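Local structure of clavulanic acid biosynthesis oligopeptide binding protein 2 (Streptomyces clavuligerus, 2WOL) at residues A[141-145]-A[174-180]; A[180-186]-A[457-461]. The protein probably binds peptides or related solutes as an extracellular solute-binding protein linked to the biosynthesis of the beta-lactamase inhibitor clavulanic acid. All coordinates share one frame; numbering follows the deposited sequence.

Contact 1: A[141-145]-A[174-180]; sequences IPLLD and FRLTRPF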
loop_
_atom_site.group_PDB
_atom_site.type_symbol
_atom_site.label_atom_id
_atom_site.label_comp_id
_atom_site.label_asym_id
_atom_site.label_seq_id
_atom_site.Cartn_x
_atom_site.Cartn_y
_atom_site.Cartn_z
ATOM N N ILE A 141 10.109 -4.601 13.775
ATOM C CA ILE A 141 10.393 -5.611 14.798
ATOM C C ILE A 141 11.627 -6.475 14.471
ATOM O O ILE A 141 12.576 -6.484 15.250
ATOM C CB ILE A 141 9.133 -6.456 15.164
ATOM C CG1 ILE A 141 8.066 -5.556 15.809
ATOM C CG2 ILE A 141 9.505 -7.614 16.092
ATOM C CD1 ILE A 141 6.760 -6.264 16.186
ATOM N N PRO A 142 11.639 -7.185 13.321
ATOM C CA PRO A 142 12.861 -7.960 13.037
ATOM C C PRO A 142 14.126 -7.114 12.852
ATOM O O PRO A 142 15.234 -7.601 13.098
ATOM C CB PRO A 142 12.524 -8.706 11.740
ATOM C CG PRO A 142 11.371 -7.977 11.151
ATOM C CD PRO A 142 10.610 -7.371 12.279
ATOM N N LEU A 143 13.962 -5.864 12.428
ATOM C CA LEU A 143 15.104 -4.980 12.212
ATOM C C LEU A 143 15.727 -4.471 13.510
ATOM O O LEU A 143 16.891 -4.068 13.521
ATOM C CB LEU A 143 14.715 -3.800 11.317
ATOM C CG LEU A 143 14.464 -4.110 9.840
ATOM C CD1 LEU A 143 13.893 -2.885 9.154
ATOM C CD2 LEU A 143 15.738 -4.579 9.143
ATOM N N LEU A 144 14.960 -4.491 14.598
ATOM C CA LEU A 144 15.427 -3.911 15.865
ATOM C C LEU A 144 15.479 -4.879 17.048
ATOM O O LEU A 144 16.098 -4.576 18.070
ATOM C CB LEU A 144 14.596 -2.674 16.226
ATOM C CG LEU A 144 14.726 -1.465 15.292
ATOM C CD1 LEU A 144 13.655 -0.445 15.591
ATOM C CD2 LEU A 144 16.116 -0.830 15.376
ATOM N N ASP A 145 14.843 -6.037 16.913
ATOM C CA ASP A 145 14.784 -7.007 18.005
ATOM C C ASP A 145 16.042 -7.870 18.083
ATOM O O ASP A 145 16.547 -8.351 17.062
ATOM C CB ASP A 145 13.554 -7.904 17.858
ATOM C CG ASP A 145 13.031 -8.418 19.188
ATOM O OD1 ASP A 145 13.387 -7.855 20.246
ATOM O OD2 ASP A 145 12.235 -9.379 19.171
ATOM N N PHE A 174 19.342 4.388 15.200
ATOM C CA PHE A 174 18.803 3.039 15.037
ATOM C C PHE A 174 19.912 2.074 14.616
ATOM O O PHE A 174 20.505 2.225 13.547
ATOM C CB PHE A 174 17.687 3.029 13.991
ATOM C CG PHE A 174 16.493 3.861 14.362
ATOM C CD1 PHE A 174 16.392 5.190 13.947
ATOM C CD2 PHE A 174 15.450 3.314 15.106
ATOM C CE1 PHE A 174 15.286 5.962 14.283
ATOM C CE2 PHE A 174 14.335 4.086 15.445
ATOM C CZ PHE A 174 14.253 5.409 15.030
ATOM N N ARG A 175 20.188 1.087 15.464
ATOM C CA ARG A 175 21.194 0.071 15.171
ATOM C C ARG A 175 20.492 -1.202 14.718
ATOM O O ARG A 175 20.003 -1.979 15.538
ATOM C CB ARG A 175 22.059 -0.211 16.402
ATOM C CG ARG A 175 22.898 0.963 16.887
ATOM C CD ARG A 175 23.633 0.558 18.152
ATOM N NE ARG A 175 24.631 1.534 18.586
ATOM C CZ ARG A 175 25.392 1.392 19.672
ATOM N NH1 ARG A 175 25.266 0.318 20.443
ATOM N NH2 ARG A 175 26.276 2.328 19.993
ATOM N N LEU A 176 20.447 -1.402 13.405
ATOM C CA LEU A 176 19.664 -2.487 12.819
ATOM C C LEU A 176 20.370 -3.830 12.907
ATOM O O LEU A 176 21.595 -3.892 12.995
ATOM C CB LEU A 176 19.286 -2.165 11.363
ATOM C CG LEU A 176 18.706 -0.778 11.051
ATOM C CD1 LEU A 176 18.355 -0.657 9.574
ATOM C CD2 LEU A 176 17.503 -0.444 11.917
ATOM N N THR A 177 19.583 -4.903 12.881
ATOM C CA THR A 177 20.104 -6.267 12.957
ATOM C C THR A 177 20.715 -6.722 11.633
ATOM O O THR A 177 21.405 -7.742 11.577
ATOM C CB THR A 177 19.000 -7.265 13.362
ATOM O OG1 THR A 177 17.902 -7.160 12.445
ATOM C CG2 THR A 177 18.502 -6.980 14.774
ATOM N N ARG A 178 20.448 -5.962 10.572
ATOM C CA ARG A 178 20.905 -6.274 9.220
ATOM C C ARG A 178 20.846 -4.993 8.389
ATOM O O ARG A 178 20.136 -4.060 8.761
ATOM C CB ARG A 178 20.020 -7.362 8.593
ATOM C CG ARG A 178 18.554 -6.959 8.407
ATOM C CD ARG A 178 17.615 -8.157 8.433
ATOM N NE ARG A 178 17.613 -8.816 9.739
ATOM C CZ ARG A 178 16.682 -9.667 10.164
ATOM N NH1 ARG A 178 15.645 -9.976 9.394
ATOM N NH2 ARG A 178 16.788 -10.210 11.369
ATOM N N PRO A 179 21.598 -4.930 7.272
ATOM C CA PRO A 179 21.482 -3.756 6.409
ATOM C C PRO A 179 20.058 -3.600 5.871
ATOM O O PRO A 179 19.412 -4.592 5.531
ATOM C CB PRO A 179 22.453 -4.062 5.264
ATOM C CG PRO A 179 23.413 -5.045 5.834
ATOM C CD PRO A 179 22.589 -5.889 6.754
ATOM N N PHE A 180 19.576 -2.363 5.820
ATOM C CA PHE A 180 18.250 -2.090 5.281
ATOM C C PHE A 180 18.228 -0.763 4.530
ATOM O O PHE A 180 18.096 0.305 5.130
ATOM C CB PHE A 180 17.176 -2.126 6.379
ATOM C CG PHE A 180 15.778 -2.212 5.840
ATOM C CD1 PHE A 180 15.279 -3.425 5.376
ATOM C CD2 PHE A 180 14.968 -1.084 5.771
ATOM C CE1 PHE A 180 13.999 -3.517 4.855
ATOM C CE2 PHE A 180 13.684 -1.168 5.255
ATOM C CZ PHE A 180 13.199 -2.387 4.793
#
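Thr177 meets the C-terminal turn of helix 140-144 with two donors, and two successive carbonyls of that turn take them. Its backbone N bonds Leu143 O at 2.9 Å, with 151° at the hydrogen and the donor tilted out of the carbonyl plane. Its hydroxyl OG1 donates to Pro142 O at 2.8 Å, lying in the carbonyl plane on a lone pair. With chi1 at 56°, OG1 stands between the backbone N and the carbonyl carbon, a position from which the hydroxyl reaches the carbonyl next to the one bonded by the residue's own N-H. Leu143 O is also approached by Leu176 CA at 3.3 Å, a CA-H...O contact. The next carbonyl, Leu144 O, is taken by Ser163, and the carboxylate of Asp145 turns to the backbone N of Tyr151. Arg178 spreads its guanidinium beneath Pro142 O, which sits above one face, a poor angle for a hydrogen bond.

Apolar groups pack beside this polar centre. Leu143 CD1 stands over the middle of the Phe180 ring, 3.9 Å from the centroid and 13° off its normal, a CH-pi contact, while CD2 lies against Arg178 CG at 3.8 Å. Leu144 divides its branches: CD2 packs on Leu176 CD2 at 3.7 Å, and CD1 comes obliquely to the Phe174 ring, beside Val124 and Val164. The geometry is that of a helix C-terminus whose last-turn carbonyls are taken up by a loop that leaves the end of an inner strand, 171-175, of the four-stranded antiparallel sheet.

Contact 2: A[180-186]-A[457-461]; sequences FSDFDHL and FPTEY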
loop_
_atom_site.group_PDB
_atom_site.type_symbol
_atom_site.label_atom_id
_atom_site.label_comp_id
_atom_site.label_asym_id
_atom_site.label_seq_id
_atom_site.Cartn_x
_atom_site.Cartn_y
_atom_site.Cartn_z
ATOM N N PHE A 180 19.576 -2.363 5.820
ATOM C CA PHE A 180 18.250 -2.090 5.281
ATOM C C PHE A 180 18.228 -0.763 4.530
ATOM O O PHE A 180 18.096 0.305 5.130
ATOM C CB PHE A 180 17.176 -2.126 6.379
ATOM C CG PHE A 180 15.778 -2.212 5.840
ATOM C CD1 PHE A 180 15.279 -3.425 5.376
ATOM C CD2 PHE A 180 14.968 -1.084 5.771
ATOM C CE1 PHE A 180 13.999 -3.517 4.855
ATOM C CE2 PHE A 180 13.684 -1.168 5.255
ATOM C CZ PHE A 180 13.199 -2.387 4.793
ATOM N N SER A 181 18.336 -0.857 3.205
ATOM C CA SER A 181 18.447 0.307 2.326
ATOM C C SER A 181 17.270 1.282 2.447
ATOM O O SER A 181 17.428 2.483 2.231
ATOM C CB SER A 181 18.595 -0.141 0.863
ATOM O OG SER A 181 17.498 -0.944 0.455
ATOM N N ASP A 182 16.100 0.757 2.807
ATOM C CA ASP A 182 14.852 1.522 2.732
ATOM C C ASP A 182 14.372 2.112 4.063
ATOM O O ASP A 182 13.181 2.392 4.227
ATOM C CB ASP A 182 13.749 0.657 2.099
ATOM C CG ASP A 182 14.081 0.221 0.676
ATOM O OD1 ASP A 182 15.056 0.741 0.082
ATOM O OD2 ASP A 182 13.356 -0.647 0.151
ATOM N N PHE A 183 15.289 2.331 5.004
ATOM C CA PHE A 183 14.870 2.733 6.351
ATOM C C PHE A 183 14.134 4.082 6.433
ATOM O O PHE A 183 13.221 4.240 7.251
ATOM C CB PHE A 183 16.035 2.673 7.342
ATOM C CG PHE A 183 15.601 2.578 8.779
ATOM C CD1 PHE A 183 15.103 1.379 9.293
ATOM C CD2 PHE A 183 15.681 3.684 9.617
ATOM C CE1 PHE A 183 14.690 1.285 10.609
ATOM C CE2 PHE A 183 15.281 3.596 10.948
ATOM C CZ PHE A 183 14.787 2.397 11.442
ATOM N N ASP A 184 14.509 5.048 5.590
ATOM C CA ASP A 184 13.799 6.334 5.560
ATOM C C ASP A 184 12.296 6.133 5.303
ATOM O O ASP A 184 11.462 6.906 5.780
ATOM C CB ASP A 184 14.361 7.262 4.475
ATOM C CG ASP A 184 15.550 8.103 4.946
ATOM O OD1 ASP A 184 15.842 8.175 6.166
ATOM O OD2 ASP A 184 16.185 8.723 4.067
ATOM N N HIS A 185 11.965 5.101 4.528
ATOM C CA HIS A 185 10.570 4.770 4.238
ATOM C C HIS A 185 9.833 4.318 5.485
ATOM O O HIS A 185 8.689 4.714 5.714
ATOM C CB HIS A 185 10.475 3.697 3.157
ATOM C CG HIS A 185 10.867 4.182 1.801
ATOM N ND1 HIS A 185 9.962 4.734 0.919
ATOM C CD2 HIS A 185 12.069 4.214 1.179
ATOM C CE1 HIS A 185 10.589 5.076 -0.193
ATOM N NE2 HIS A 185 11.868 4.771 -0.061
ATOM N N LEU A 186 10.498 3.500 6.298
ATOM C CA LEU A 186 9.912 3.049 7.555
ATOM C C LEU A 186 9.697 4.218 8.509
ATOM O O LEU A 186 8.723 4.239 9.258
ATOM C CB LEU A 186 10.767 1.959 8.205
ATOM C CG LEU A 186 11.041 0.693 7.382
ATOM C CD1 LEU A 186 11.716 -0.351 8.256
ATOM C CD2 LEU A 186 9.779 0.107 6.724
ATOM N N PHE A 457 5.343 0.412 1.231
ATOM C CA PHE A 457 6.199 1.559 0.903
ATOM C C PHE A 457 6.723 1.403 -0.533
ATOM O O PHE A 457 6.947 0.276 -0.985
ATOM C CB PHE A 457 7.323 1.787 1.943
ATOM C CG PHE A 457 8.060 0.537 2.356
ATOM C CD1 PHE A 457 9.290 0.220 1.780
ATOM C CD2 PHE A 457 7.546 -0.296 3.352
ATOM C CE1 PHE A 457 9.984 -0.926 2.168
ATOM C CE2 PHE A 457 8.227 -1.445 3.742
ATOM C CZ PHE A 457 9.450 -1.762 3.151
ATOM N N PRO A 458 6.870 2.524 -1.269
ATOM C CA PRO A 458 7.116 2.454 -2.715
ATOM C C PRO A 458 8.557 2.137 -3.127
ATOM O O PRO A 458 9.225 2.960 -3.763
ATOM C CB PRO A 458 6.695 3.843 -3.205
ATOM C CG PRO A 458 6.982 4.735 -2.050
ATOM C CD PRO A 458 6.751 3.921 -0.805
ATOM N N THR A 459 9.014 0.941 -2.766
ATOM C CA THR A 459 10.323 0.451 -3.184
ATOM C C THR A 459 10.187 -0.984 -3.657
ATOM O O THR A 459 9.170 -1.644 -3.405
ATOM C CB THR A 459 11.364 0.463 -2.035
ATOM O OG1 THR A 459 10.962 -0.457 -1.015
ATOM C CG2 THR A 459 11.530 1.859 -1.443
ATOM N N GLU A 460 11.227 -1.472 -4.329
ATOM C CA GLU A 460 11.260 -2.857 -4.781
ATOM C C GLU A 460 11.165 -3.846 -3.618
ATOM O O GLU A 460 10.472 -4.863 -3.724
ATOM C CB GLU A 460 12.510 -3.132 -5.617
ATOM C CG GLU A 460 12.498 -2.493 -6.997
ATOM C CD GLU A 460 13.045 -1.076 -7.010
ATOM O OE1 GLU A 460 13.122 -0.440 -5.938
ATOM O OE2 GLU A 460 13.400 -0.594 -8.102
ATOM N N TYR A 461 11.843 -3.544 -2.508
ATOM C CA TYR A 461 11.730 -4.393 -1.327
ATOM C C TYR A 461 10.295 -4.421 -0.815
ATOM O O TYR A 461 9.729 -5.492 -0.605
ATOM C CB TYR A 461 12.676 -3.974 -0.192
ATOM C CG TYR A 461 12.580 -4.944 0.963
ATOM C CD1 TYR A 461 13.381 -6.082 1.002
ATOM C CD2 TYR A 461 11.645 -4.756 1.987
ATOM C CE1 TYR A 461 13.276 -7.003 2.041
ATOM C CE2 TYR A 461 11.532 -5.668 3.029
ATOM C CZ TYR A 461 12.350 -6.788 3.050
ATOM O OH TYR A 461 12.233 -7.691 4.079
HETATM O O HOH W 1 14.148 -1.705 -2.180
#
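Hydrogen bonding across the contact centres on Asp182 OD2, which accepts from Thr459 OG1 at 2.7 Å, the donor standing 48° out of the carboxylate plane. A water, 2.7 Å from Asp182 OD2, donates to the same oxygen and accepts from Tyr461 N. Within 180-186, Ser181 OG donates to Asp182 OD1 from above the plane. The carboxylate is thus gripped by three donors, which would tend to favour its charged form. Thr459 is the N-cap of helix 460-468: its OG1 also bonds Gly462 N, so one hydroxyl caps the helix and ties it to Asp182. The two segments are 271 residues apart at their closest ends, and their meeting brings the loop and short helix of 180-186 against the start of helix 460-468, in the manner of the two-lobed solute-binding proteins, whose lobes face each other across a cleft.

Two CH-pi contacts lie beside the polar bridge. Thr459 CG2 lies over one face of the His185 imidazole, 3.5 Å from its centroid, while His185 ND1 is bonded to Tyr70 OH. Leu186 CD2 sits over one face of the Phe457 ring.

Between rings, Phe180 turns an edge to the face of Tyr461 in a T-shaped pair, planes at 83° and centroids 5.3 Å apart. A chi1 of -176° carries the Tyr461 ring toward Phe180, whose CE1 stands over its face. Phe180 CZ also meets Phe457 CZ at 4.1 Å.

Overall arrangement
The centres of the two contacts are about 13 Å apart. Both segments of contact 1 precede those of contact 2, except that they meet at Phe180, which belongs to both; the chain runs from strand 171-175 through it into helix 183-186. Packing continues between them where Leu143 CD1 meets Leu186 CD1 at 3.5 Å and where Phe183 touches both Leu176 and Phe174. Contact 1 is local, joining helix 140-144 to the end of strand 171-175 and the loop after it, whereas contact 2 reaches across to the start of helix 460-468. Contact 2 thus probably joins the two lobes of the solute-binding fold, while contact 1 braces its 180-186 side within one of them.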